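PDB 3ORQ: N5-Carboxyaminoimidazole ribonucleotide synthetase from Staphylococcus aureus subsp. aureus, which catalyses the ATP-dependent carboxylation of 5-aminoimidazole ribonucleotide with bicarbonate to give N5-carboxyaminoimidazole ribonucleotide, a step of purine biosynthesis. Local coordinates for residues Phe6-Ile15 and His294-Ser302; Glu116-Lys124 and Gln240-Ile248. All blocks are in the same frame, centred on the assembly; numbering follows the deposited sequence.

Contact 1. Residues Phe6-Ile15 and His294-Ser302; sequences FNKLKFGATI and HILAVTGQS
A backbone hydrogen bond from L9 to T299 joins the N-terminal arm of the chain to the capped C-terminal end of helix 290-298, where the helix end packs against the N-terminal Rossmann-like domain. L9 N donates to T299 O at 2.8 Å and almost straight, 171° at the hydrogen. The same carbonyl takes a second bond, from Q301 NE2 at 3.1 Å; L9 N lies 17° from the carbonyl plane, whereas Q301 NE2 stands well above it. A bend at chi2 (-63°) folds the Q301 amide back over its own turn to reach T299 O.

The turn is a Schellman motif closed by G300, which, at positive phi and without a side chain, lets the arm come close, K8 CA and G300 CA being 4.5 Å apart. The ring of F6 lies beside this glycine, its CE1 3.4 Å from G300 CA, while its edge meets A297 O in the ring plane, CZ to O 3.3 Å. A water donates to both N7 O and V298 O. Farther along, I15 CD1 packs on T299 CG2 at 3.5 Å and on I295 CG2 at 3.8 Å; T299 OG1 is meanwhile turned back to I295 O.

Around this contact, L9, I15 and V298 all touch V76, I15 and I295 reach helix 22-33, and strand 14-18 lies in the parallel sheet between strands 37-42 and 76-79.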
loop_
_atom_site.group_PDB
_atom_site.type_symbol
_atom_site.label_atom_id
_atom_site.label_comp_id
_atom_site.label_asym_id
_atom_site.label_seq_id
_atom_site.Cartn_x
_atom_site.Cartn_y
_atom_site.Cartn_z
ATOM N N PHE A 6 25.740 -8.370 2.782
ATOM C CA PHE A 6 25.561 -8.267 1.336
ATOM C C PHE A 6 25.183 -6.852 0.867
ATOM O O PHE A 6 25.027 -5.941 1.672
ATOM C CB PHE A 6 24.560 -9.319 0.876
ATOM C CG PHE A 6 23.240 -9.229 1.561
ATOM C CD1 PHE A 6 22.246 -8.327 1.096
ATOM C CD2 PHE A 6 22.957 -10.048 2.657
ATOM C CE1 PHE A 6 20.987 -8.254 1.710
ATOM C CE2 PHE A 6 21.709 -9.985 3.305
ATOM C CZ PHE A 6 20.714 -9.069 2.842
ATOM N N ASN A 7 25.103 -6.647 -0.438
ATOM C CA ASN A 7 24.913 -5.289 -0.978
ATOM C C ASN A 7 23.765 -4.520 -0.355
ATOM O O ASN A 7 22.628 -5.042 -0.240
ATOM C CB ASN A 7 24.715 -5.343 -2.459
ATOM C CG ASN A 7 25.966 -5.779 -3.195
ATOM O OD1 ASN A 7 27.013 -6.064 -2.593
ATOM N ND2 ASN A 7 25.859 -5.843 -4.511
ATOM N N LYS A 8 24.078 -3.301 0.065
ATOM C CA LYS A 8 23.081 -2.329 0.492
ATOM C C LYS A 8 22.658 -1.533 -0.726
ATOM O O LYS A 8 23.442 -0.742 -1.251
ATOM C CB LYS A 8 23.606 -1.412 1.622
ATOM C CG LYS A 8 23.798 -2.178 2.954
ATOM C CD LYS A 8 24.365 -1.304 4.091
ATOM C CE LYS A 8 24.548 -2.166 5.369
ATOM N NZ LYS A 8 25.466 -1.634 6.429
ATOM N N LEU A 9 21.434 -1.779 -1.203
ATOM C CA LEU A 9 20.923 -1.107 -2.417
ATOM C C LEU A 9 20.051 0.091 -2.067
ATOM O O LEU A 9 19.155 -0.001 -1.196
ATOM C CB LEU A 9 20.099 -2.068 -3.287
ATOM C CG LEU A 9 20.826 -3.322 -3.788
ATOM C CD1 LEU A 9 19.801 -4.225 -4.424
ATOM C CD2 LEU A 9 21.987 -2.956 -4.731
ATOM N N LYS A 10 20.279 1.192 -2.770
ATOM C CA LYS A 10 19.550 2.438 -2.532
ATOM C C LYS A 10 18.436 2.597 -3.532
ATOM O O LYS A 10 18.454 1.987 -4.627
ATOM C CB LYS A 10 20.505 3.647 -2.588
ATOM C CG LYS A 10 21.567 3.648 -1.408
ATOM C CD LYS A 10 22.609 4.741 -1.634
ATOM C CE LYS A 10 23.264 5.176 -0.340
ATOM N NZ LYS A 10 24.309 4.228 0.093
ATOM N N PHE A 11 17.438 3.401 -3.166
ATOM C CA PHE A 11 16.319 3.594 -4.051
ATOM C C PHE A 11 16.867 3.900 -5.434
ATOM O O PHE A 11 17.961 4.490 -5.561
ATOM C CB PHE A 11 15.374 4.707 -3.555
ATOM C CG PHE A 11 16.012 6.083 -3.513
ATOM C CD1 PHE A 11 16.201 6.819 -4.682
ATOM C CD2 PHE A 11 16.423 6.632 -2.302
ATOM C CE1 PHE A 11 16.764 8.093 -4.635
ATOM C CE2 PHE A 11 16.972 7.922 -2.244
ATOM C CZ PHE A 11 17.149 8.641 -3.386
ATOM N N GLY A 12 16.115 3.521 -6.473
ATOM C CA GLY A 12 16.614 3.695 -7.839
ATOM C C GLY A 12 17.199 2.406 -8.376
ATOM O O GLY A 12 17.285 2.228 -9.589
ATOM N N ALA A 13 17.573 1.467 -7.494
ATOM C CA ALA A 13 18.092 0.195 -7.974
ATOM C C ALA A 13 16.928 -0.659 -8.475
ATOM O O ALA A 13 15.745 -0.333 -8.219
ATOM C CB ALA A 13 18.825 -0.510 -6.886
ATOM N N THR A 14 17.257 -1.740 -9.188
ATOM C CA THR A 14 16.261 -2.606 -9.769
ATOM C C THR A 14 16.149 -3.981 -9.097
ATOM O O THR A 14 17.132 -4.690 -8.918
ATOM C CB THR A 14 16.555 -2.817 -11.257
ATOM O OG1 THR A 14 16.573 -1.537 -11.923
ATOM C CG2 THR A 14 15.463 -3.693 -11.863
ATOM N N ILE A 15 14.927 -4.378 -8.796
ATOM C CA ILE A 15 14.669 -5.633 -8.148
ATOM C C ILE A 15 14.026 -6.572 -9.127
ATOM O O ILE A 15 13.035 -6.232 -9.763
ATOM C CB ILE A 15 13.741 -5.428 -6.915
ATOM C CG1 ILE A 15 14.415 -4.486 -5.884
ATOM C CG2 ILE A 15 13.367 -6.772 -6.287
ATOM C CD1 ILE A 15 13.548 -4.214 -4.590
ATOM N N HIS A 294 10.125 -7.564 3.390
ATOM C CA HIS A 294 10.799 -8.406 2.422
ATOM C C HIS A 294 11.740 -7.571 1.568
ATOM O O HIS A 294 12.903 -7.952 1.346
ATOM C CB HIS A 294 9.795 -9.131 1.518
ATOM C CG HIS A 294 10.431 -10.171 0.640
ATOM N ND1 HIS A 294 10.765 -11.425 1.101
ATOM C CD2 HIS A 294 10.801 -10.146 -0.662
ATOM C CE1 HIS A 294 11.283 -12.140 0.123
ATOM N NE2 HIS A 294 11.341 -11.384 -0.954
ATOM N N ILE A 295 11.254 -6.418 1.106
ATOM C CA ILE A 295 12.063 -5.515 0.263
ATOM C C ILE A 295 13.213 -4.908 1.059
ATOM O O ILE A 295 14.349 -4.756 0.550
ATOM C CB ILE A 295 11.196 -4.355 -0.267
ATOM C CG1 ILE A 295 9.998 -4.909 -1.049
ATOM C CG2 ILE A 295 12.062 -3.393 -1.152
ATOM C CD1 ILE A 295 10.372 -5.973 -2.163
ATOM N N LEU A 296 12.926 -4.527 2.300
ATOM C CA LEU A 296 13.963 -3.957 3.158
ATOM C C LEU A 296 15.117 -4.949 3.283
ATOM O O LEU A 296 16.279 -4.577 3.111
ATOM C CB LEU A 296 13.400 -3.596 4.554
ATOM C CG LEU A 296 12.548 -2.328 4.673
ATOM C CD1 LEU A 296 12.004 -2.275 6.076
ATOM C CD2 LEU A 296 13.357 -1.028 4.295
ATOM N N ALA A 297 14.758 -6.193 3.574
ATOM C CA ALA A 297 15.704 -7.294 3.790
ATOM C C ALA A 297 16.567 -7.549 2.571
ATOM O O ALA A 297 17.787 -7.493 2.586
ATOM C CB ALA A 297 14.922 -8.550 4.132
ATOM N N VAL A 298 15.882 -7.787 1.479
ATOM C CA VAL A 298 16.503 -8.199 0.241
ATOM C C VAL A 298 17.385 -7.093 -0.332
ATOM O O VAL A 298 18.398 -7.387 -1.004
ATOM C CB VAL A 298 15.330 -8.679 -0.651
ATOM C CG1 VAL A 298 15.172 -7.955 -1.972
ATOM C CG2 VAL A 298 15.225 -10.184 -0.631
ATOM N N THR A 299 17.027 -5.820 -0.082
ATOM C CA THR A 299 17.847 -4.700 -0.577
ATOM C C THR A 299 18.919 -4.345 0.454
ATOM O O THR A 299 19.688 -3.384 0.266
ATOM C CB THR A 299 17.000 -3.431 -0.907
ATOM O OG1 THR A 299 16.274 -3.002 0.276
ATOM C CG2 THR A 299 15.982 -3.726 -2.067
ATOM N N GLY A 300 18.972 -5.126 1.536
ATOM C CA GLY A 300 20.076 -5.033 2.510
ATOM C C GLY A 300 19.936 -3.862 3.496
ATOM O O GLY A 300 20.933 -3.442 4.060
ATOM N N GLN A 301 18.707 -3.352 3.692
ATOM C CA GLN A 301 18.457 -2.260 4.644
ATOM C C GLN A 301 18.307 -2.803 6.064
ATOM O O GLN A 301 18.128 -3.995 6.258
ATOM C CB GLN A 301 17.172 -1.501 4.286
ATOM C CG GLN A 301 17.000 -1.106 2.763
ATOM C CD GLN A 301 18.039 -0.178 2.318
ATOM O OE1 GLN A 301 18.106 0.959 2.781
ATOM N NE2 GLN A 301 18.902 -0.643 1.428
ATOM N N SER A 302 18.354 -1.929 7.049
ATOM C CA SER A 302 17.977 -2.317 8.419
ATOM C C SER A 302 16.502 -2.653 8.505
ATOM O O SER A 302 15.676 -2.037 7.776
ATOM C CB SER A 302 18.302 -1.232 9.444
ATOM O OG SER A 302 19.700 -0.980 9.422
HETATM O O HOH W 1 21.231 -6.779 -2.049
#

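Contact 2. Residues Glu116-Lys124 and Gln240-Ile248; sequences ETLKSAGTK and QVNKIIQSI
T117, L118, A121 and T123 supply the apolar half of a contact between the ends of two helices, 111-120 and 234-245. The methyl CG2 of T117 rests against the side chain of I248, 3.9 Å from its CG1, while T117 OG1 is bonded to T113 O within its own helix. The methyl CD2 of L118 meets the terminal methyl CD1 of I244, 4.1 Å away, the two side chains crossing at a slant. T123 lies across I244 at about a right angle: with OG1 between the backbone N and the carbonyl carbon (chi1 73°), its CG2 is directed at I244 CG1, 3.8 Å away, leaving OG1 a weak bond to L118 O. S247 OG sits in van der Waals contact with A121 CB, at 3.6 Å. The aliphatic part of K243 runs along the turn, its CB 3.5 Å from A121 O and its CD 3.4 Å from G122 O.

The one hydrogen bond between the segments runs from K124 N to Q240 OE1, 3.0 Å with 160° at the hydrogen; a bend in the glutamine chain brings its amide oxygen close to T123, 3.3 Å from T123 CA.

That turn is a Schellman motif with G122 at positive phi, ending helix 111-120. Both segments lie within the ATP-grasp region: helix ends packed on the antiparallel sheet holding the magnesium ligands E257 and E270, near the nucleotide site.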
loop_
_atom_site.group_PDB
_atom_site.type_symbol
_atom_site.label_atom_id
_atom_site.label_comp_id
_atom_site.label_asym_id
_atom_site.label_seq_id
_atom_site.Cartn_x
_atom_site.Cartn_y
_atom_site.Cartn_z
ATOM N N GLU A 116 13.199 -34.084 6.922
ATOM C CA GLU A 116 14.509 -34.516 7.419
ATOM C C GLU A 116 15.231 -33.354 8.085
ATOM O O GLU A 116 15.704 -33.471 9.220
ATOM C CB GLU A 116 15.374 -35.063 6.286
ATOM C CG GLU A 116 15.049 -36.494 5.853
ATOM C CD GLU A 116 15.874 -36.953 4.646
ATOM O OE1 GLU A 116 16.447 -36.086 3.940
ATOM O OE2 GLU A 116 15.945 -38.182 4.395
ATOM N N THR A 117 15.263 -32.212 7.385
ATOM C CA THR A 117 15.977 -31.047 7.876
ATOM C C THR A 117 15.416 -30.590 9.217
ATOM O O THR A 117 16.174 -30.294 10.158
ATOM C CB THR A 117 15.912 -29.876 6.874
ATOM O OG1 THR A 117 16.461 -30.295 5.622
ATOM C CG2 THR A 117 16.700 -28.685 7.393
ATOM N N LEU A 118 14.090 -30.540 9.303
ATOM C CA LEU A 118 13.440 -30.105 10.532
ATOM C C LEU A 118 13.819 -31.011 11.721
ATOM O O LEU A 118 14.239 -30.530 12.782
ATOM C CB LEU A 118 11.926 -30.044 10.329
ATOM C CG LEU A 118 11.334 -29.062 9.311
ATOM C CD1 LEU A 118 9.787 -29.218 9.187
ATOM C CD2 LEU A 118 11.724 -27.623 9.660
ATOM N N LYS A 119 13.726 -32.321 11.527
ATOM C CA LYS A 119 14.109 -33.255 12.579
ATOM C C LYS A 119 15.578 -33.107 12.948
ATOM O O LYS A 119 15.943 -33.091 14.132
ATOM C CB LYS A 119 13.836 -34.692 12.150
ATOM C CG LYS A 119 14.004 -35.698 13.277
ATOM C CD LYS A 119 13.539 -37.057 12.813
ATOM C CE LYS A 119 13.446 -38.072 13.945
ATOM N NZ LYS A 119 12.671 -39.256 13.434
ATOM N N SER A 120 16.418 -33.011 11.928
ATOM C CA SER A 120 17.843 -32.806 12.115
ATOM C C SER A 120 18.222 -31.433 12.771
ATOM O O SER A 120 19.297 -31.279 13.356
ATOM C CB SER A 120 18.536 -33.003 10.776
ATOM O OG SER A 120 19.930 -32.943 10.934
ATOM N N ALA A 121 17.335 -30.455 12.689
ATOM C CA ALA A 121 17.557 -29.187 13.373
ATOM C C ALA A 121 17.058 -29.289 14.802
ATOM O O ALA A 121 17.102 -28.317 15.540
ATOM C CB ALA A 121 16.843 -28.028 12.641
ATOM N N GLY A 122 16.568 -30.474 15.178
ATOM C CA GLY A 122 15.983 -30.689 16.502
ATOM C C GLY A 122 14.667 -29.967 16.769
ATOM O O GLY A 122 14.341 -29.667 17.910
ATOM N N THR A 123 13.893 -29.689 15.720
ATOM C CA THR A 123 12.538 -29.156 15.915
ATOM C C THR A 123 11.537 -30.306 16.184
ATOM O O THR A 123 11.838 -31.471 15.950
ATOM C CB THR A 123 12.053 -28.385 14.702
ATOM O OG1 THR A 123 11.764 -29.323 13.674
ATOM C CG2 THR A 123 13.099 -27.421 14.196
ATOM N N LYS A 124 10.342 -29.975 16.661
ATOM C CA LYS A 124 9.329 -31.003 16.881
ATOM C C LYS A 124 8.537 -31.263 15.582
ATOM O O LYS A 124 7.610 -30.525 15.242
ATOM C CB LYS A 124 8.412 -30.614 18.066
ATOM C CG LYS A 124 7.300 -31.642 18.429
ATOM C CD LYS A 124 7.791 -32.888 19.168
ATOM C CE LYS A 124 6.647 -33.889 19.359
ATOM N NZ LYS A 124 7.061 -35.261 19.805
ATOM N N GLN A 240 11.445 -22.633 17.948
ATOM C CA GLN A 240 11.570 -23.515 16.817
ATOM C C GLN A 240 12.229 -22.794 15.644
ATOM O O GLN A 240 13.064 -23.375 14.951
ATOM C CB GLN A 240 10.223 -24.101 16.425
ATOM C CG GLN A 240 9.522 -24.808 17.562
ATOM C CD GLN A 240 10.274 -26.072 17.996
ATOM O OE1 GLN A 240 10.407 -27.011 17.212
ATOM N NE2 GLN A 240 10.795 -26.077 19.242
ATOM N N VAL A 241 11.860 -21.532 15.414
ATOM C CA VAL A 241 12.470 -20.753 14.335
ATOM C C VAL A 241 13.971 -20.599 14.527
ATOM O O VAL A 241 14.762 -20.842 13.606
ATOM C CB VAL A 241 11.808 -19.373 14.165
ATOM C CG1 VAL A 241 12.541 -18.592 13.130
ATOM C CG2 VAL A 241 10.331 -19.538 13.721
ATOM N N ASN A 242 14.369 -20.226 15.737
ATOM C CA ASN A 242 15.782 -20.179 16.059
ATOM C C ASN A 242 16.514 -21.468 15.766
ATOM O O ASN A 242 17.650 -21.421 15.321
ATOM C CB ASN A 242 16.010 -19.745 17.487
ATOM C CG ASN A 242 15.488 -18.341 17.756
ATOM O OD1 ASN A 242 15.442 -17.459 16.854
ATOM N ND2 ASN A 242 15.095 -18.113 19.006
ATOM N N LYS A 243 15.874 -22.620 15.963
ATOM C CA LYS A 243 16.510 -23.888 15.574
ATOM C C LYS A 243 16.602 -23.978 14.058
ATOM O O LYS A 243 17.648 -24.346 13.507
ATOM C CB LYS A 243 15.749 -25.090 16.125
ATOM C CG LYS A 243 16.033 -25.397 17.603
ATOM C CD LYS A 243 14.947 -26.313 18.178
ATOM C CE LYS A 243 15.267 -26.730 19.623
ATOM N NZ LYS A 243 14.972 -25.699 20.666
ATOM N N ILE A 244 15.517 -23.607 13.376
ATOM C CA ILE A 244 15.447 -23.784 11.928
ATOM C C ILE A 244 16.494 -22.956 11.208
ATOM O O ILE A 244 17.052 -23.378 10.194
ATOM C CB ILE A 244 14.050 -23.398 11.402
ATOM C CG1 ILE A 244 12.992 -24.318 11.996
ATOM C CG2 ILE A 244 14.030 -23.350 9.874
ATOM C CD1 ILE A 244 11.547 -23.965 11.591
ATOM N N ILE A 245 16.730 -21.766 11.731
ATOM C CA ILE A 245 17.654 -20.785 11.167
ATOM C C ILE A 245 19.141 -21.185 11.277
ATOM O O ILE A 245 19.995 -20.670 10.565
ATOM C CB ILE A 245 17.359 -19.420 11.869
ATOM C CG1 ILE A 245 16.454 -18.567 10.990
ATOM C CG2 ILE A 245 18.604 -18.645 12.319
ATOM C CD1 ILE A 245 15.076 -19.079 10.890
ATOM N N GLN A 246 19.469 -22.103 12.162
ATOM C CA GLN A 246 20.851 -22.637 12.173
ATOM C C GLN A 246 21.102 -23.692 11.110
ATOM O O GLN A 246 22.242 -24.096 10.904
ATOM C CB GLN A 246 21.262 -23.201 13.536
ATOM C CG GLN A 246 21.778 -22.143 14.499
ATOM C CD GLN A 246 20.697 -21.703 15.478
ATOM O OE1 GLN A 246 20.229 -22.502 16.317
ATOM N NE2 GLN A 246 20.290 -20.419 15.381
ATOM N N SER A 247 20.047 -24.162 10.468
ATOM C CA SER A 247 20.212 -25.226 9.492
ATOM C C SER A 247 19.927 -24.811 8.056
ATOM O O SER A 247 20.375 -25.509 7.125
ATOM C CB SER A 247 19.378 -26.462 9.884
ATOM O OG SER A 247 19.908 -27.063 11.071
ATOM N N ILE A 248 19.171 -23.708 7.877
ATOM C CA ILE A 248 18.745 -23.236 6.549
ATOM C C ILE A 248 18.920 -21.739 6.481
ATOM O O ILE A 248 18.503 -21.016 7.395
ATOM C CB ILE A 248 17.256 -23.465 6.302
ATOM C CG1 ILE A 248 16.881 -24.933 6.452
ATOM C CG2 ILE A 248 16.859 -22.986 4.936
ATOM C CD1 ILE A 248 15.382 -25.202 6.258
#

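In the fold
Both contacts illustrate one way of ending a helix: a glycine Schellman turn, G300 in contact 1 and G122 in contact 2, packed against a segment far away in sequence. Their settings differ. Contact 1 ties residues 6-15 to residues 294-302 and lies away from the annotated sites, close to the second subunit, whose N331 packs on Q301. Contact 2 is nested within the loop that contact 1 closes and lies near the nucleotide site: the side chain of L118 is about 6 Å from that of E270, about 10 Å from the bound ADP and about 11 Å from the magnesium ion. The contact centres are 27 Å apart, and their nearest atoms about 12 Å.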